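Local coordinates for MgGH51 (Meripilus giganteus, PDB 6ZPV), which probably hydrolyses terminal alpha-L-arabinofuranosyl residues from arabinose-containing plant polysaccharides, as a fungal GH51 alpha-L-arabinofuranosidase, at residues Glu284-Tyr293 and Thr342-Asp352. Sequence-based numbering, arbitrary orientation.
Sequences EPIMAVWAGY and TLRFVEVGNED. With SO4 (sulfate ion), chain R.
V289 and V346 meet at about a right angle, CG2 of V289 lying 4.0 Å from CG1 of V346. Further back on the same face, L343 sets CD1 against both CG of P285 and CB of M287, while its CD2 touches the methyl CE of M287. That methyl comes round to L343 because the thioether chain, extended as far as SD, bends at its last torsion (chi3 71°). Helix 306-320 covers M287 and L343. On the other face, CG1 of I286 packs 4.0 Å from CB of F345, the ring tilted obliquely to it. Between these two layers run the parallel strands 284-289 and 345-348, neighbours in the eight-stranded sheet that forms the (beta/alpha)8 barrel of GH51 enzymes. E347 lies in the middle of the pairing: its N donates to M287 O at 2.9 Å, its O accepts V289 N in a nearly straight bond (167°), and G349 N donates to V289 O next. The E347 side chain leaves the sheet on the face of I286 and A288, and OE1 forms a salt bridge with R226. At the N-terminal end of the strands the contact becomes polar. R344 takes E284 side-on: NE reaches the syn lone pair of OE2 at 2.9 Å, practically straight (178°), and NH1 meets OE1 at 2.9 Å, somewhat out of the carboxylate plane. A water donates to E284 OE2 and P285 O and accepts from R344 N, tying this carboxylate to both backbones. With E284 cut back to an alanine, the guanidinium of R344 would probably lose this carboxylate countercharge and be freer to swing, and the water would lose one acceptor. Outermost, NH1 and NH2 of R344 hold a sulfate, probably from the crystallisation liquor, through O1 and O2, with S15 as another partner.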
# COMPACT_ATOMS: atom_id res chain seq x y z
N GLU A 284 11.46 -5.36 -4.95
CA GLU A 284 12.15 -5.85 -3.77
C GLU A 284 11.68 -5.08 -2.54
O GLU A 284 11.26 -3.91 -2.61
CB GLU A 284 13.66 -5.74 -3.89
CG GLU A 284 14.23 -4.33 -3.90
CD GLU A 284 15.74 -4.36 -4.07
OE1 GLU A 284 16.22 -4.01 -5.17
OE2 GLU A 284 16.42 -4.79 -3.11
N PRO A 285 11.71 -5.72 -1.35
CA PRO A 285 11.25 -5.04 -0.14
C PRO A 285 12.26 -4.06 0.41
O PRO A 285 13.45 -4.28 0.41
CB PRO A 285 11.06 -6.20 0.86
CG PRO A 285 12.01 -7.25 0.36
CD PRO A 285 12.00 -7.15 -1.14
N ILE A 286 11.69 -3.00 1.04
CA ILE A 286 12.38 -2.24 2.10
C ILE A 286 11.56 -2.52 3.34
O ILE A 286 10.49 -1.93 3.51
CB ILE A 286 12.57 -0.78 1.75
CG1 ILE A 286 13.40 -0.59 0.49
CG2 ILE A 286 13.19 -0.07 2.96
CD1 ILE A 286 13.63 0.82 0.02
N MET A 287 11.98 -3.50 4.14
CA MET A 287 11.15 -4.02 5.22
C MET A 287 11.51 -3.36 6.54
O MET A 287 12.67 -3.36 6.96
CB MET A 287 11.32 -5.52 5.33
CG MET A 287 10.41 -6.14 6.38
SD MET A 287 10.47 -7.93 6.50
CE MET A 287 12.08 -8.13 7.23
N ALA A 288 10.51 -2.81 7.22
CA ALA A 288 10.70 -2.22 8.54
C ALA A 288 10.55 -3.30 9.63
O ALA A 288 9.79 -4.26 9.51
CB ALA A 288 9.73 -1.09 8.79
N VAL A 289 11.34 -3.06 10.69
CA VAL A 289 11.21 -3.80 11.95
C VAL A 289 10.87 -2.82 13.06
O VAL A 289 11.38 -1.70 13.13
CB VAL A 289 12.46 -4.63 12.31
CG1 VAL A 289 12.67 -5.72 11.29
CG2 VAL A 289 13.74 -3.80 12.47
N TRP A 290 10.01 -3.28 13.98
CA TRP A 290 9.68 -2.51 15.18
C TRP A 290 10.93 -2.36 16.04
O TRP A 290 11.72 -3.32 16.18
CB TRP A 290 8.55 -3.25 15.92
CG TRP A 290 7.94 -2.38 16.99
CD1 TRP A 290 6.96 -1.44 16.79
CD2 TRP A 290 8.20 -2.36 18.39
NE1 TRP A 290 6.63 -0.81 17.95
CE2 TRP A 290 7.38 -1.37 18.96
CE3 TRP A 290 8.99 -3.14 19.25
CZ2 TRP A 290 7.32 -1.12 20.34
CZ3 TRP A 290 8.97 -2.92 20.61
CH2 TRP A 290 8.12 -1.91 21.16
N ALA A 291 11.11 -1.18 16.63
CA ALA A 291 12.42 -0.82 17.22
C ALA A 291 12.31 -0.32 18.65
O ALA A 291 13.22 0.37 19.11
CB ALA A 291 13.15 0.15 16.33
N GLY A 292 11.29 -0.70 19.38
CA GLY A 292 11.21 -0.36 20.82
C GLY A 292 10.51 0.93 21.15
O GLY A 292 10.61 1.41 22.28
N TYR A 293 9.79 1.53 20.20
CA TYR A 293 8.99 2.76 20.39
C TYR A 293 7.60 2.60 19.84
O TYR A 293 7.44 2.00 18.75
CB TYR A 293 9.72 3.98 19.76
CG TYR A 293 8.98 5.26 19.95
CD1 TYR A 293 8.95 5.89 21.18
CD2 TYR A 293 8.31 5.88 18.91
CE1 TYR A 293 8.26 7.07 21.36
CE2 TYR A 293 7.65 7.07 19.07
CZ TYR A 293 7.58 7.67 20.31
OH TYR A 293 6.96 8.86 20.52
N THR A 342 14.06 -12.16 -1.86
CA THR A 342 15.02 -11.06 -1.91
C THR A 342 14.83 -10.17 -0.66
O THR A 342 13.67 -9.80 -0.37
CB THR A 342 14.81 -10.19 -3.16
OG1 THR A 342 15.00 -11.02 -4.29
CG2 THR A 342 15.72 -8.99 -3.19
N LEU A 343 15.93 -9.78 -0.01
CA LEU A 343 15.84 -8.73 1.05
C LEU A 343 17.23 -8.09 1.19
O LEU A 343 18.15 -8.72 1.70
CB LEU A 343 15.39 -9.30 2.39
CG LEU A 343 15.32 -8.31 3.52
CD1 LEU A 343 14.25 -7.26 3.34
CD2 LEU A 343 15.12 -9.03 4.86
N ARG A 344 17.36 -6.84 0.76
CA ARG A 344 18.62 -6.11 0.81
C ARG A 344 18.60 -4.98 1.82
O ARG A 344 19.69 -4.47 2.15
CB ARG A 344 19.00 -5.55 -0.57
CG ARG A 344 19.15 -6.62 -1.64
CD ARG A 344 19.90 -6.12 -2.84
NE ARG A 344 19.23 -5.08 -3.55
CZ ARG A 344 19.76 -4.18 -4.40
NH1 ARG A 344 18.99 -3.32 -5.03
NH2 ARG A 344 21.05 -4.15 -4.61
N PHE A 345 17.42 -4.53 2.24
CA PHE A 345 17.25 -3.28 3.01
C PHE A 345 16.24 -3.54 4.15
O PHE A 345 15.14 -4.00 3.89
CB PHE A 345 16.66 -2.19 2.10
CG PHE A 345 17.48 -1.85 0.88
CD1 PHE A 345 18.68 -1.19 1.00
CD2 PHE A 345 17.07 -2.29 -0.35
CE1 PHE A 345 19.42 -0.90 -0.14
CE2 PHE A 345 17.86 -2.05 -1.47
CZ PHE A 345 19.02 -1.34 -1.37
N VAL A 346 16.63 -3.14 5.35
CA VAL A 346 15.77 -3.20 6.53
C VAL A 346 15.78 -1.83 7.20
O VAL A 346 16.89 -1.26 7.43
CB VAL A 346 16.14 -4.33 7.52
CG1 VAL A 346 15.47 -4.14 8.86
CG2 VAL A 346 15.85 -5.67 6.88
N GLU A 347 14.59 -1.32 7.51
CA GLU A 347 14.47 -0.02 8.18
C GLU A 347 14.20 -0.24 9.67
O GLU A 347 13.34 -1.06 10.04
CB GLU A 347 13.35 0.80 7.50
CG GLU A 347 13.22 2.22 8.02
CD GLU A 347 12.50 3.17 7.11
OE1 GLU A 347 12.06 2.74 6.03
OE2 GLU A 347 12.38 4.39 7.51
N VAL A 348 14.94 0.48 10.52
CA VAL A 348 14.90 0.23 11.97
C VAL A 348 13.93 1.24 12.58
O VAL A 348 14.30 2.41 12.86
CB VAL A 348 16.32 0.29 12.55
CG1 VAL A 348 16.30 0.08 14.06
CG2 VAL A 348 17.20 -0.73 11.85
N GLY A 349 12.68 0.82 12.79
CA GLY A 349 11.66 1.71 13.34
C GLY A 349 10.95 2.53 12.27
O GLY A 349 11.06 2.24 11.07
N ASN A 350 10.22 3.53 12.74
CA ASN A 350 9.57 4.52 11.85
C ASN A 350 9.64 5.86 12.57
O ASN A 350 9.21 6.00 13.73
CB ASN A 350 8.11 4.19 11.58
CG ASN A 350 7.47 5.21 10.67
OD1 ASN A 350 7.91 5.33 9.52
ND2 ASN A 350 6.49 5.98 11.16
N GLU A 351 10.18 6.87 11.85
CA GLU A 351 10.11 8.27 12.36
C GLU A 351 10.60 8.32 13.81
O GLU A 351 10.00 9.00 14.66
CB GLU A 351 8.74 8.89 12.17
CG GLU A 351 8.37 9.06 10.70
CD GLU A 351 7.29 10.07 10.42
OE1 GLU A 351 6.44 10.32 11.34
OE2 GLU A 351 7.27 10.60 9.27
N ASP A 352 11.81 7.79 14.04
CA ASP A 352 12.38 7.82 15.41
C ASP A 352 12.96 9.20 15.74
O ASP A 352 13.38 9.40 16.87
CB ASP A 352 13.36 6.69 15.63
CG ASP A 352 12.62 5.36 15.66
OD1 ASP A 352 12.08 5.01 16.76
OD2 ASP A 352 12.52 4.70 14.61
S SO4 R . 21.27 -1.19 -7.38
O1 SO4 R . 19.86 -1.15 -6.95
O2 SO4 R . 21.90 -2.47 -7.28
O3 SO4 R . 22.02 -0.23 -6.48
O4 SO4 R . 21.30 -0.59 -8.71
O HOH W 1 15.32 -5.83 -0.85